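Local coordinates for protein orotidine 5'-phosphate decarboxylase (Lactobacillus acidophilus, PDB 3TFX) that probably catalyses, as a homodimer, the decarboxylation of orotidine 5'-monophosphate to UMP, the last step of de novo UMP synthesis, at residues V7-D12 with R217-A222; V89-G94 with L147-M152; M97-K102 with K154-D159; Y181-I186 with W208-I213. All coordinates share one frame; numbering follows the deposited sequence.

Contact 1. Residues V7-D12 with R217-A222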
loop_
_atom_site.group_PDB
_atom_site.type_symbol
_atom_site.label_atom_id
_atom_site.label_comp_id
_atom_site.label_asym_id
_atom_site.label_seq_id
_atom_site.Cartn_x
_atom_site.Cartn_y
_atom_site.Cartn_z
ATOM N N VAL A 7 21.467 9.430 4.667
ATOM C CA VAL A 7 21.654 8.015 4.340
ATOM C C VAL A 7 20.625 7.262 5.187
ATOM O O VAL A 7 20.601 7.403 6.414
ATOM C CB VAL A 7 23.103 7.540 4.621
ATOM C CG1 VAL A 7 23.270 5.993 4.372
ATOM C CG2 VAL A 7 24.088 8.339 3.774
ATOM N N ILE A 8 19.757 6.497 4.529
ATOM C CA ILE A 8 18.636 5.835 5.213
ATOM C C ILE A 8 18.893 4.327 5.305
ATOM O O ILE A 8 19.129 3.687 4.287
ATOM C CB ILE A 8 17.291 6.078 4.459
ATOM C CG1 ILE A 8 16.985 7.586 4.380
ATOM C CG2 ILE A 8 16.125 5.297 5.121
ATOM C CD1 ILE A 8 15.943 7.975 3.345
ATOM N N VAL A 9 18.823 3.760 6.511
ATOM C CA VAL A 9 19.105 2.334 6.666
ATOM C C VAL A 9 17.853 1.468 6.445
ATOM O O VAL A 9 16.872 1.583 7.176
ATOM C CB VAL A 9 19.787 2.044 8.028
ATOM C CG1 VAL A 9 20.233 0.592 8.119
ATOM C CG2 VAL A 9 21.011 2.967 8.192
ATOM N N ALA A 10 17.890 0.612 5.429
ATOM C CA ALA A 10 16.759 -0.264 5.140
ATOM C C ALA A 10 16.738 -1.448 6.090
ATOM O O ALA A 10 17.655 -2.275 6.095
ATOM C CB ALA A 10 16.794 -0.738 3.702
ATOM N N LEU A 11 15.688 -1.511 6.901
ATOM C CA LEU A 11 15.515 -2.582 7.865
ATOM C C LEU A 11 14.461 -3.551 7.357
ATOM O O LEU A 11 13.274 -3.222 7.299
ATOM C CB LEU A 11 15.115 -2.021 9.235
ATOM C CG LEU A 11 16.012 -0.938 9.836
ATOM C CD1 LEU A 11 15.503 -0.529 11.202
ATOM C CD2 LEU A 11 17.476 -1.384 9.917
ATOM N N ASP A 12 14.918 -4.736 6.972
ATOM C CA ASP A 12 14.060 -5.802 6.502
ATOM C C ASP A 12 13.993 -6.852 7.613
ATOM O O ASP A 12 14.798 -7.782 7.649
ATOM C CB ASP A 12 14.634 -6.410 5.213
ATOM C CG ASP A 12 14.771 -5.378 4.073
ATOM O OD1 ASP A 12 13.997 -4.391 4.039
ATOM O OD2 ASP A 12 15.656 -5.555 3.203
ATOM N N ARG A 217 21.927 -4.236 3.628
ATOM C CA ARG A 217 22.923 -5.194 4.176
ATOM C C ARG A 217 24.347 -4.664 4.347
ATOM O O ARG A 217 25.009 -5.027 5.319
ATOM C CB ARG A 217 22.937 -6.503 3.368
ATOM C CG ARG A 217 21.576 -7.174 3.329
ATOM C CD ARG A 217 21.535 -8.459 2.521
ATOM N NE ARG A 217 20.171 -8.988 2.547
ATOM C CZ ARG A 217 19.734 -10.049 1.870
ATOM N NH1 ARG A 217 20.553 -10.751 1.094
ATOM N NH2 ARG A 217 18.464 -10.411 1.985
ATOM N N PRO A 218 24.826 -3.804 3.418
ATOM C CA PRO A 218 26.150 -3.210 3.626
ATOM C C PRO A 218 26.309 -2.588 5.005
ATOM O O PRO A 218 27.415 -2.532 5.520
ATOM C CB PRO A 218 26.229 -2.138 2.536
ATOM C CG PRO A 218 25.413 -2.698 1.419
ATOM C CD PRO A 218 24.319 -3.534 2.054
ATOM N N ILE A 219 25.208 -2.154 5.602
ATOM C CA ILE A 219 25.237 -1.601 6.943
ATOM C C ILE A 219 24.724 -2.579 8.002
ATOM O O ILE A 219 25.404 -2.822 8.992
ATOM C CB ILE A 219 24.444 -0.275 7.055
ATOM C CG1 ILE A 219 25.090 0.840 6.212
ATOM C CG2 ILE A 219 24.344 0.156 8.519
ATOM C CD1 ILE A 219 24.187 2.113 6.033
ATOM N N THR A 220 23.540 -3.151 7.781
ATOM C CA THR A 220 22.859 -3.917 8.812
ATOM C C THR A 220 23.541 -5.252 9.095
ATOM O O THR A 220 23.315 -5.838 10.134
ATOM C CB THR A 220 21.387 -4.193 8.434
ATOM O OG1 THR A 220 21.344 -4.926 7.205
ATOM C CG2 THR A 220 20.615 -2.888 8.276
ATOM N N LEU A 221 24.344 -5.729 8.146
ATOM C CA LEU A 221 25.087 -6.971 8.313
ATOM C C LEU A 221 26.594 -6.708 8.405
ATOM O O LEU A 221 27.395 -7.645 8.381
ATOM C CB LEU A 221 24.760 -7.955 7.183
ATOM C CG LEU A 221 23.289 -8.398 7.075
ATOM C CD1 LEU A 221 23.144 -9.435 5.986
ATOM C CD2 LEU A 221 22.731 -8.953 8.391
ATOM N N ALA A 222 26.985 -5.436 8.525
ATOM C CA ALA A 222 28.405 -5.123 8.734
ATOM C C ALA A 222 28.799 -5.607 10.113
ATOM O O ALA A 222 27.947 -5.699 11.005
ATOM C CB ALA A 222 28.680 -3.630 8.589
HETATM O O HOH W 1 19.072 -4.469 5.577
#
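V9 carries the apolar part of this contact with both of its methyls. CG1 meets the methyl of T220, with V9 CG1 and T220 CG2 3.5 Å apart, and the two side chains run past each other in opposite directions. The other branch turns to I219, V9 CG2 lying 3.9 Å from I219 CD1. V7, two residues back on the same side of strand 7-10, adds a looser touch to that end, V7 CG1 to I219 CD1 being 4.3 Å. L11 points its CB away but bends back, so that L11 CD2 comes within 3.8 Å of T220 CG2. Y229 of helix 225-236 packs on both V9 and I219, and I22 of helix 16-24 reaches T220 and L11.

The polar link is made through water. One water donates to A10 O at 2.7 Å, and the same water is hydrogen-bonded to T220 OG1 at 2.8 Å. A first torsion of 59° divides the two branches of T220: the methyl goes to V9, while the hydroxyl turns to the water and makes a weak bond back to G216 O.

D12 and R217, both predicted to bind substrate, come near each other without touching, D12 OD2 to R217 NE being 5.7 Å.

Chain order and strand order identify the place: the first strand of a closed eight-stranded parallel barrel meets the short helix that follows the eighth, a helix which in many TIM barrels lies beside the phosphate site.

Contact 2. Residues V89-G94 with L147-M152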
loop_
_atom_site.group_PDB
_atom_site.type_symbol
_atom_site.label_atom_id
_atom_site.label_comp_id
_atom_site.label_asym_id
_atom_site.label_seq_id
_atom_site.Cartn_x
_atom_site.Cartn_y
_atom_site.Cartn_z
ATOM N N VAL A 89 3.705 6.782 -1.974
ATOM C CA VAL A 89 2.453 6.458 -2.683
ATOM C C VAL A 89 2.771 6.001 -4.107
ATOM O O VAL A 89 3.836 6.329 -4.652
ATOM C CB VAL A 89 1.448 7.669 -2.770
ATOM C CG1 VAL A 89 0.926 8.070 -1.395
ATOM C CG2 VAL A 89 2.075 8.873 -3.483
ATOM N N HIS A 90 1.842 5.264 -4.711
ATOM C CA HIS A 90 1.922 4.915 -6.130
ATOM C C HIS A 90 1.442 6.038 -7.044
ATOM O O HIS A 90 0.291 6.492 -6.926
ATOM C CB HIS A 90 1.130 3.628 -6.404
ATOM C CG HIS A 90 1.931 2.384 -6.176
ATOM N ND1 HIS A 90 2.797 1.878 -7.121
ATOM C CD2 HIS A 90 2.030 1.572 -5.099
ATOM C CE1 HIS A 90 3.384 0.795 -6.639
ATOM N NE2 HIS A 90 2.934 0.589 -5.416
ATOM N N ALA A 91 2.324 6.501 -7.939
ATOM C CA ALA A 91 1.946 7.456 -8.987
ATOM C C ALA A 91 0.887 6.851 -9.916
ATOM O O ALA A 91 0.045 7.567 -10.443
ATOM C CB ALA A 91 3.164 7.893 -9.811
ATOM N N LEU A 92 0.939 5.535 -10.101
ATOM C CA LEU A 92 -0.099 4.804 -10.831
ATOM C C LEU A 92 -1.523 5.046 -10.289
ATOM O O LEU A 92 -2.500 4.885 -11.022
ATOM C CB LEU A 92 0.222 3.304 -10.856
ATOM C CG LEU A 92 1.364 2.854 -11.773
ATOM C CD1 LEU A 92 1.585 1.338 -11.649
ATOM C CD2 LEU A 92 1.099 3.237 -13.221
ATOM N N GLY A 93 -1.619 5.447 -9.018
ATOM C CA GLY A 93 -2.894 5.842 -8.407
ATOM C C GLY A 93 -3.472 7.145 -8.939
ATOM O O GLY A 93 -4.636 7.480 -8.662
ATOM N N GLY A 94 -2.656 7.896 -9.682
ATOM C CA GLY A 94 -3.134 9.087 -10.353
ATOM C C GLY A 94 -2.928 10.403 -9.620
ATOM O O GLY A 94 -2.621 10.446 -8.412
ATOM N N LEU A 147 9.410 8.710 -16.524
ATOM C CA LEU A 147 9.486 10.171 -16.562
ATOM C C LEU A 147 8.085 10.812 -16.473
ATOM O O LEU A 147 7.875 11.777 -15.734
ATOM C CB LEU A 147 10.245 10.631 -17.810
ATOM C CG LEU A 147 10.213 12.130 -18.164
ATOM C CD1 LEU A 147 10.877 12.925 -17.071
ATOM C CD2 LEU A 147 10.862 12.427 -19.547
ATOM N N SER A 148 7.129 10.248 -17.196
ATOM C CA SER A 148 5.735 10.721 -17.184
ATOM C C SER A 148 5.090 10.646 -15.781
ATOM O O SER A 148 4.451 11.596 -15.326
ATOM C CB SER A 148 4.916 9.911 -18.192
ATOM O OG SER A 148 3.561 10.292 -18.180
ATOM N N LEU A 149 5.266 9.512 -15.110
ATOM C CA LEU A 149 4.794 9.343 -13.729
ATOM C C LEU A 149 5.498 10.321 -12.777
ATOM O O LEU A 149 4.861 10.933 -11.933
ATOM C CB LEU A 149 5.040 7.904 -13.273
ATOM C CG LEU A 149 3.916 6.857 -13.301
ATOM C CD1 LEU A 149 2.667 7.232 -14.082
ATOM C CD2 LEU A 149 4.437 5.504 -13.691
ATOM N N ALA A 150 6.810 10.479 -12.940
ATOM C CA ALA A 150 7.573 11.389 -12.095
ATOM C C ALA A 150 7.131 12.855 -12.267
ATOM O O ALA A 150 6.874 13.542 -11.277
ATOM C CB ALA A 150 9.064 11.226 -12.335
ATOM N N LYS A 151 7.031 13.320 -13.515
ATOM C CA LYS A 151 6.591 14.690 -13.805
ATOM C C LYS A 151 5.214 14.971 -13.203
ATOM O O LYS A 151 5.012 15.992 -12.533
ATOM C CB LYS A 151 6.565 14.956 -15.310
ATOM C CG LYS A 151 7.927 15.199 -15.942
ATOM C CD LYS A 151 7.844 15.407 -17.447
ATOM C CE LYS A 151 7.156 16.725 -17.816
ATOM N NZ LYS A 151 7.943 17.937 -17.402
HETATM N N MSE A 152 4.286 14.042 -13.423
HETATM C CA MSE A 152 2.942 14.148 -12.877
HETATM C C MSE A 152 2.940 14.225 -11.357
HETATM O O MSE A 152 2.181 15.011 -10.784
HETATM C CB MSE A 152 2.055 12.989 -13.345
HETATM C CG MSE A 152 0.581 13.152 -12.944
HETATM SE SE MSE A 152 -0.441 11.497 -13.128
HETATM C CE MSE A 152 0.470 10.429 -11.771
#
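The flat groups that the selenomethionine M152 meets are peptide units: its terminal methyl CE sits 3.2 Å from A91 O and 4.0 Å from G94 C. In this TIM barrel they belong to the turn leaving the fourth strand, 86-90, and helix 142-155 packs on that turn. A91 O is already engaged by G94 N at 2.8 Å, so the methyl adds a close apolar neighbour to a carbonyl whose hydrogen bond is local. M152 gets there with CG anti to the backbone N (chi1 -173°) and a bend at chi3 that swings CE inward.

G94, at the N-cap of helix 95-108, has phi 95°, where a side chain would collide with the preceding carbonyl. The imidazole of H90, just before the 91-93 turn, stacks on H66 of the second subunit and donates from NE2 to H66 O there, placing this turn in the dimer interface. E135 of the second subunit also packs on L149 and M152.

L149 makes the other apolar contacts. Its branch point presses on the methyl of A91, CG to A91 CB being 3.7 Å, while L149 CD2 meets L92 CD2 obliquely at 4.1 Å.

Contact 3. Residues M97-K102 with K154-D159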
loop_
_atom_site.group_PDB
_atom_site.type_symbol
_atom_site.label_atom_id
_atom_site.label_comp_id
_atom_site.label_asym_id
_atom_site.label_seq_id
_atom_site.Cartn_x
_atom_site.Cartn_y
_atom_site.Cartn_z
HETATM N N MSE A 97 -5.030 11.468 -6.359
HETATM C CA MSE A 97 -4.630 10.663 -5.210
HETATM C C MSE A 97 -3.338 11.200 -4.583
HETATM O O MSE A 97 -3.188 11.234 -3.357
HETATM C CB MSE A 97 -4.459 9.202 -5.624
HETATM C CG MSE A 97 -4.440 8.255 -4.450
HETATM SE SE MSE A 97 -3.241 6.747 -4.767
HETATM C CE MSE A 97 -1.539 7.717 -4.768
ATOM N N ILE A 98 -2.413 11.638 -5.431
ATOM C CA ILE A 98 -1.154 12.193 -4.940
ATOM C C ILE A 98 -1.428 13.505 -4.184
ATOM O O ILE A 98 -0.917 13.699 -3.075
ATOM C CB ILE A 98 -0.113 12.380 -6.072
ATOM C CG1 ILE A 98 0.277 11.032 -6.678
ATOM C CG2 ILE A 98 1.134 13.144 -5.568
ATOM C CD1 ILE A 98 1.096 11.145 -7.994
ATOM N N LYS A 99 -2.243 14.387 -4.778
ATOM C CA LYS A 99 -2.625 15.646 -4.123
ATOM C C LYS A 99 -3.302 15.400 -2.775
ATOM O O LYS A 99 -3.012 16.097 -1.797
ATOM C CB LYS A 99 -3.562 16.498 -5.000
ATOM C CG LYS A 99 -2.951 16.988 -6.307
ATOM C CD LYS A 99 -4.033 17.588 -7.222
ATOM C CE LYS A 99 -3.478 17.985 -8.580
ATOM N NZ LYS A 99 -4.569 18.623 -9.410
ATOM N N SER A 100 -4.201 14.412 -2.728
ATOM C CA SER A 100 -4.918 14.089 -1.482
ATOM C C SER A 100 -3.961 13.544 -0.426
ATOM O O SER A 100 -4.072 13.860 0.748
ATOM C CB SER A 100 -6.069 13.107 -1.757
ATOM O OG SER A 100 -7.109 13.730 -2.502
ATOM N N ALA A 101 -2.995 12.748 -0.863
ATOM C CA ALA A 101 -1.980 12.197 0.030
ATOM C C ALA A 101 -1.216 13.319 0.732
ATOM O O ALA A 101 -1.049 13.299 1.955
ATOM C CB ALA A 101 -1.038 11.286 -0.741
ATOM N N LYS A 102 -0.801 14.318 -0.040
ATOM C CA LYS A 102 -0.066 15.448 0.507
ATOM C C LYS A 102 -0.933 16.270 1.465
ATOM O O LYS A 102 -0.451 16.670 2.526
ATOM C CB LYS A 102 0.508 16.348 -0.599
ATOM C CG LYS A 102 1.460 17.459 -0.067
ATOM C CD LYS A 102 2.758 16.890 0.556
ATOM C CE LYS A 102 3.581 17.978 1.303
ATOM N NZ LYS A 102 4.808 17.445 2.049
ATOM N N LYS A 154 5.411 15.362 -9.412
ATOM C CA LYS A 154 5.861 16.741 -9.147
ATOM C C LYS A 154 4.712 17.747 -9.290
ATOM O O LYS A 154 4.506 18.567 -8.412
ATOM C CB LYS A 154 7.048 17.128 -10.046
ATOM C CG LYS A 154 7.377 18.628 -10.149
ATOM C CD LYS A 154 7.974 19.185 -8.872
ATOM C CE LYS A 154 8.409 20.641 -9.008
ATOM N NZ LYS A 154 8.914 21.161 -7.691
ATOM N N HIS A 155 3.951 17.664 -10.383
ATOM C CA HIS A 155 2.820 18.588 -10.578
ATOM C C HIS A 155 1.619 18.307 -9.687
ATOM O O HIS A 155 0.672 19.083 -9.677
ATOM C CB HIS A 155 2.390 18.645 -12.044
ATOM C CG HIS A 155 3.459 19.146 -12.959
ATOM N ND1 HIS A 155 4.254 20.229 -12.646
ATOM C CD2 HIS A 155 3.868 18.716 -14.175
ATOM C CE1 HIS A 155 5.121 20.432 -13.622
ATOM N NE2 HIS A 155 4.900 19.535 -14.568
ATOM N N SER A 156 1.677 17.225 -8.915
ATOM C CA SER A 156 0.566 16.841 -8.055
ATOM C C SER A 156 0.840 16.913 -6.550
ATOM O O SER A 156 0.123 16.292 -5.768
ATOM C CB SER A 156 0.085 15.440 -8.419
ATOM O OG SER A 156 -0.227 15.366 -9.794
ATOM N N GLY A 157 1.874 17.641 -6.144
ATOM C CA GLY A 157 2.197 17.773 -4.719
ATOM C C GLY A 157 3.191 16.794 -4.104
ATOM O O GLY A 157 3.478 16.874 -2.912
ATOM N N ALA A 158 3.724 15.865 -4.888
ATOM C CA ALA A 158 4.782 14.989 -4.357
ATOM C C ALA A 158 6.059 15.794 -4.141
ATOM O O ALA A 158 6.375 16.685 -4.912
ATOM C CB ALA A 158 5.043 13.819 -5.278
ATOM N N ASP A 159 6.796 15.475 -3.086
ATOM C CA ASP A 159 8.058 16.150 -2.818
ATOM C C ASP A 159 9.252 15.487 -3.498
ATOM O O ASP A 159 10.335 16.068 -3.580
ATOM C CB ASP A 159 8.286 16.227 -1.320
ATOM C CG ASP A 159 7.175 16.954 -0.616
ATOM O OD1 ASP A 159 6.985 18.157 -0.896
ATOM O OD2 ASP A 159 6.494 16.324 0.214
#
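In the outer helical layer of the barrel, I98, K99 and K102 of helix 95-108 rest on S156-D159, the turn that carries the chain from helix 142-155 into strand 160-162. The carbonyl of S156 points into this helix: S156 O lies 3.3 Å from I98 CG2 and 3.2 Å from K99 CG. It also approaches K99 N, but at an angle too poor for a hydrogen bond. I98 CG2 reaches past it to the methyl of A158, 4.0 Å from A158 CB. The hydroxyl of S156 is bonded elsewhere, to M152 O and S95 OG.

G157, with phi at 92°, turns the backbone where a side chain would strike the preceding carbonyl and crowd K102. The helices after the fourth and fifth strands of this TIM barrel thus meet over the fifth, 117-121, and L118 of that strand touches both I98 and K102.

K102 leaves its helix with CG anti to the backbone N (chi1 -172°), bends at chi2 and runs over the G157 carbonyl, K102 CG to G157 O being 3.5 Å. Its ammonium ends in a salt bridge, K102 NZ to D159 OD2 at 2.7 Å, with OD2 offering its syn lone pair. An alanine in place of K102 is likely to leave the D159 carboxylate without its counter-charge, though OD2 would keep its bond from L118 N. The two side chains cross at about a right angle.

Contact 4. Residues Y181-I186 with W208-I213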
loop_
_atom_site.group_PDB
_atom_site.type_symbol
_atom_site.label_atom_id
_atom_site.label_comp_id
_atom_site.label_asym_id
_atom_site.label_seq_id
_atom_site.Cartn_x
_atom_site.Cartn_y
_atom_site.Cartn_z
ATOM N N TYR A 181 15.268 13.201 -5.133
ATOM C CA TYR A 181 15.516 11.963 -5.865
ATOM C C TYR A 181 16.097 10.956 -4.880
ATOM O O TYR A 181 17.262 11.063 -4.489
ATOM C CB TYR A 181 16.419 12.229 -7.081
ATOM C CG TYR A 181 15.867 13.341 -7.956
ATOM C CD1 TYR A 181 14.927 13.064 -8.943
ATOM C CD2 TYR A 181 16.251 14.666 -7.766
ATOM C CE1 TYR A 181 14.394 14.078 -9.748
ATOM C CE2 TYR A 181 15.724 15.699 -8.575
ATOM C CZ TYR A 181 14.789 15.389 -9.551
ATOM O OH TYR A 181 14.246 16.379 -10.335
ATOM N N VAL A 182 15.254 10.013 -4.452
ATOM C CA VAL A 182 15.603 9.039 -3.414
ATOM C C VAL A 182 15.946 7.693 -4.053
ATOM O O VAL A 182 15.105 7.090 -4.735
ATOM C CB VAL A 182 14.480 8.888 -2.381
ATOM C CG1 VAL A 182 14.820 7.798 -1.339
ATOM C CG2 VAL A 182 14.201 10.239 -1.694
ATOM N N THR A 183 17.185 7.242 -3.841
ATOM C CA THR A 183 17.756 6.123 -4.604
ATOM C C THR A 183 18.225 4.952 -3.715
ATOM O O THR A 183 19.218 5.092 -2.998
ATOM C CB THR A 183 18.953 6.600 -5.472
ATOM O OG1 THR A 183 20.009 7.048 -4.620
ATOM C CG2 THR A 183 18.556 7.759 -6.375
ATOM N N PRO A 184 17.523 3.790 -3.776
ATOM C CA PRO A 184 17.839 2.602 -2.932
ATOM C C PRO A 184 18.927 1.593 -3.335
ATOM O O PRO A 184 19.336 0.759 -2.503
ATOM C CB PRO A 184 16.488 1.857 -2.845
ATOM C CG PRO A 184 15.771 2.233 -4.091
ATOM C CD PRO A 184 16.210 3.650 -4.442
ATOM N N GLY A 185 19.415 1.589 -4.561
ATOM C CA GLY A 185 20.277 0.419 -4.923
ATOM C C GLY A 185 21.715 0.383 -4.402
ATOM O O GLY A 185 22.551 -0.365 -4.919
ATOM N N ILE A 186 22.007 1.162 -3.365
ATOM C CA ILE A 186 23.386 1.622 -3.122
ATOM C C ILE A 186 24.287 0.696 -2.272
ATOM O O ILE A 186 23.912 0.294 -1.163
ATOM C CB ILE A 186 23.374 3.063 -2.548
ATOM C CG1 ILE A 186 22.510 4.005 -3.429
ATOM C CG2 ILE A 186 24.802 3.585 -2.325
ATOM C CD1 ILE A 186 22.978 4.199 -4.887
ATOM N N TRP A 208 25.922 11.750 -9.181
ATOM C CA TRP A 208 24.777 11.699 -10.081
ATOM C C TRP A 208 23.566 12.497 -9.614
ATOM O O TRP A 208 22.554 12.560 -10.330
ATOM C CB TRP A 208 24.383 10.252 -10.353
ATOM C CG TRP A 208 25.442 9.485 -11.069
ATOM C CD1 TRP A 208 26.501 9.999 -11.775
ATOM C CD2 TRP A 208 25.535 8.068 -11.186
ATOM N NE1 TRP A 208 27.252 8.986 -12.308
ATOM C CE2 TRP A 208 26.683 7.787 -11.966
ATOM C CE3 TRP A 208 24.766 7.000 -10.700
ATOM C CZ2 TRP A 208 27.078 6.486 -12.273
ATOM C CZ3 TRP A 208 25.169 5.705 -10.997
ATOM C CH2 TRP A 208 26.310 5.460 -11.777
ATOM N N GLY A 209 23.664 13.094 -8.424
ATOM C CA GLY A 209 22.625 14.003 -7.920
ATOM C C GLY A 209 21.532 13.397 -7.047
ATOM O O GLY A 209 20.492 14.013 -6.866
ATOM N N SER A 210 21.753 12.198 -6.498
ATOM C CA SER A 210 20.803 11.626 -5.531
ATOM C C SER A 210 20.605 12.557 -4.310
ATOM O O SER A 210 21.576 13.098 -3.771
ATOM C CB SER A 210 21.261 10.233 -5.090
ATOM O OG SER A 210 20.439 9.753 -4.044
ATOM N N SER A 211 19.349 12.784 -3.911
ATOM C CA SER A 211 19.057 13.611 -2.733
ATOM C C SER A 211 19.219 12.812 -1.449
ATOM O O SER A 211 19.451 13.381 -0.387
ATOM C CB SER A 211 17.623 14.152 -2.786
ATOM O OG SER A 211 17.335 14.705 -4.055
ATOM N N ALA A 212 19.050 11.494 -1.552
ATOM C CA ALA A 212 19.080 10.588 -0.408
ATOM C C ALA A 212 19.332 9.185 -0.914
ATOM O O ALA A 212 18.758 8.785 -1.920
ATOM C CB ALA A 212 17.744 10.623 0.348
ATOM N N ILE A 213 20.155 8.416 -0.207
ATOM C CA ILE A 213 20.348 7.007 -0.575
ATOM C C ILE A 213 19.780 6.108 0.488
ATOM O O ILE A 213 19.817 6.450 1.670
ATOM C CB ILE A 213 21.851 6.639 -0.817
ATOM C CG1 ILE A 213 22.694 6.894 0.449
ATOM C CG2 ILE A 213 22.368 7.392 -2.035
ATOM C CD1 ILE A 213 24.183 6.567 0.335
#
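V182 pairs with A212 and T183 with I213 in parallel register, and the ladder is fixed by a straight bond, T183 N to A212 O, 2.9 Å at 171°. Just before it, S211 N donates to Y181 O at 2.8 Å in a bent bond tilted out of the carbonyl plane; A212 N adds a weak bond to the same oxygen.

Two serines extend the pairing with side chains. S211 OG, anti to its carbonyl carbon (chi1 -48°), accepts from Y181 N at 2.8 Å, nearly straight at 163°, and so takes the role a backbone carbonyl would have in a longer strand. Replacing S211 by alanine removes this oxygen, and the Y181 amide would probably be left without its mate at the start of the ladder. S210 OG and T183 OG1 share a hydrogen bond of 2.8 Å, in which either may donate.

The apolar contacts fall on both sides of the sheet. V182 CG2 touches A212 CB at 4.1 Å on one. On the other, beneath helices 202-207 and 225-236, the side chains of I186 and I213 cross at about a right angle, I186 CG1 being 3.7 Å from I213 CG2.

These are the seventh and eighth strands of the TIM barrel, and the polar backbone atoms of Y181 are satisfied in part by S211 and its hydroxyl where regular pairing begins, among largely buried residues.

Contact 4 lies deepest, about 9 Å from the chain's centre to its own, and is the one held by strand-to-strand hydrogen bonds. Contacts 1, 2 and 3 lie 14 or 15 Å out, where helices meet a strand or turns. Contact 1 adjoins contact 4, since strands 7-10 and 212-215 are neighbours, and I8 N probably bonds to I213 O at 2.9 Å. Contacts 2 and 3, with centres about 9 Å apart, share helix 142-155 and sit across the barrel from contact 1. Contact 2 is buried and apolar, and also touched by the second subunit; contact 3, partly exposed, uses a charged pair, whereas contact 1 bridges its polar atoms by water.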